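Local coordinates for protein cystatin (Fasciola hepatica, PDB 6I1M) that probably inhibits papain-like cysteine proteases as a secreted type 1 cystatin (stefin) of the liver fluke, at residues T45-V48 and A49-Y53. Sequence-based numbering, arbitrary orientation.
Sequences TQVV and AGTNY. Unlike the reference sequence in segment 49-53: Thr-51 (reference Ile).
Ala-49 sits at the centre of an inverse gamma turn, where Gly-50 N reaches back to Val-48 O at 3.0 Å, a bent and weak hydrogen bond. The reverse link is firmer: Val-48 N gives its hydrogen to Gly-50 O over 2.9 Å, meeting that oxygen from above the carbonyl plane. Gly-50, at a phi of 124°, takes backbone angles open mainly to glycine. Val-48 CG2 packs 3.7 Å from Gly-50 O.

Thr-51 and Val-47 form an antiparallel non-hydrogen-bonded pair. Thr-51 CG2 lies 4.1 Å from Thr-45 CB, and the same methyl rests over one face of the Tyr-53 ring, nearer its margin than its centre. Asn-52 and Gln-46 form the hydrogen-bonded pair, N to O in both directions. Their side chains run side by side on the face opposite Thr-51 and Val-47. Gln-46 carries its CG anti to the backbone N (chi1 175°) with the chain extended beyond, which brings OE1 alongside Asn-52, and Asn-52 ND2 donates an almost straight bond (175°) to it, 3.2 Å away. The amide planes are turned 41° apart, and the donor is tilted from the plane of the accepting carbonyl. Gln-46 NE2 is held in turn by Gly-2 O, so the glutamine amide is gripped at both ends. Tyr-53 lies alongside Thr-45, whose CG2 meets ring atom CD2 at 3.7 Å; the same ring also meets that of Phe-18, on helix 12-28.

Gln-46 to Gly-50 spell QVVAG, the QxVxG signature of cystatins: this is the first hairpin loop, which in relatives wedges into the active-site cleft of papain-like proteases.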
loop_
_atom_site.group_PDB
_atom_site.type_symbol
_atom_site.label_atom_id
_atom_site.label_comp_id
_atom_site.label_asym_id
_atom_site.label_seq_id
_atom_site.Cartn_x
_atom_site.Cartn_y
_atom_site.Cartn_z
ATOM N N THR A 45 -5.141 -8.949 -2.422
ATOM C CA THR A 45 -4.100 -9.802 -1.804
ATOM C C THR A 45 -3.722 -10.930 -2.752
ATOM O O THR A 45 -4.570 -11.398 -3.512
ATOM C CB THR A 45 -4.544 -10.333 -0.448
ATOM O OG1 THR A 45 -5.723 -11.095 -0.697
ATOM C CG2 THR A 45 -4.800 -9.205 0.520
ATOM N N GLN A 46 -2.455 -11.279 -2.721
ATOM C CA GLN A 46 -1.910 -12.413 -3.485
ATOM C C GLN A 46 -1.080 -13.249 -2.512
ATOM O O GLN A 46 -0.141 -12.708 -1.849
ATOM C CB GLN A 46 -1.096 -11.890 -4.651
ATOM C CG GLN A 46 -0.407 -13.003 -5.418
ATOM C CD GLN A 46 0.676 -12.446 -6.302
ATOM O OE1 GLN A 46 1.281 -11.420 -5.984
ATOM N NE2 GLN A 46 0.950 -13.144 -7.396
ATOM N N VAL A 47 -1.407 -14.526 -2.392
ATOM C CA VAL A 47 -0.657 -15.409 -1.464
ATOM C C VAL A 47 0.492 -16.034 -2.252
ATOM O O VAL A 47 0.234 -16.705 -3.257
ATOM C CB VAL A 47 -1.550 -16.465 -0.791
ATOM C CG1 VAL A 47 -0.724 -17.294 0.186
ATOM C CG2 VAL A 47 -2.744 -15.823 -0.088
ATOM N N VAL A 48 1.711 -15.741 -1.818
ATOM C CA VAL A 48 2.976 -16.356 -2.299
ATOM C C VAL A 48 3.610 -17.052 -1.074
ATOM O O VAL A 48 2.839 -17.661 -0.277
ATOM C CB VAL A 48 3.856 -15.280 -2.964
ATOM C CG1 VAL A 48 3.381 -14.920 -4.354
ATOM C CG2 VAL A 48 3.966 -14.022 -2.118
ATOM N N ALA A 49 4.917 -16.934 -0.837
ATOM C CA ALA A 49 5.540 -17.366 0.434
ATOM C C ALA A 49 5.410 -16.224 1.436
ATOM O O ALA A 49 6.421 -15.617 1.817
ATOM C CB ALA A 49 6.969 -17.779 0.236
ATOM N N GLY A 50 4.178 -15.952 1.835
ATOM C CA GLY A 50 3.767 -14.683 2.449
ATOM C C GLY A 50 2.628 -14.073 1.662
ATOM O O GLY A 50 1.951 -14.793 0.887
ATOM N N THR A 51 2.373 -12.797 1.877
ATOM C CA THR A 51 1.231 -12.116 1.224
ATOM C C THR A 51 1.716 -10.791 0.628
ATOM O O THR A 51 2.396 -10.005 1.345
ATOM C CB THR A 51 0.065 -11.948 2.199
ATOM O OG1 THR A 51 -0.292 -13.265 2.616
ATOM C CG2 THR A 51 -1.119 -11.236 1.585
ATOM N N ASN A 52 1.357 -10.587 -0.638
ATOM C CA ASN A 52 1.405 -9.291 -1.350
ATOM C C ASN A 52 0.071 -8.589 -1.128
ATOM O O ASN A 52 -1.005 -9.193 -1.412
ATOM C CB ASN A 52 1.732 -9.463 -2.829
ATOM C CG ASN A 52 3.218 -9.573 -3.080
ATOM O OD1 ASN A 52 4.013 -9.038 -2.324
ATOM N ND2 ASN A 52 3.590 -10.189 -4.191
ATOM N N TYR A 53 0.146 -7.400 -0.534
ATOM C CA TYR A 53 -1.005 -6.478 -0.374
ATOM C C TYR A 53 -0.844 -5.366 -1.398
ATOM O O TYR A 53 0.059 -4.557 -1.233
ATOM C CB TYR A 53 -1.069 -5.880 1.024
ATOM C CG TYR A 53 -1.347 -6.865 2.115
ATOM C CD1 TYR A 53 -0.312 -7.587 2.688
ATOM C CD2 TYR A 53 -2.634 -7.050 2.605
ATOM C CE1 TYR A 53 -0.558 -8.503 3.697
ATOM C CE2 TYR A 53 -2.890 -7.956 3.615
ATOM C CZ TYR A 53 -1.848 -8.685 4.168
ATOM O OH TYR A 53 -2.070 -9.556 5.207
#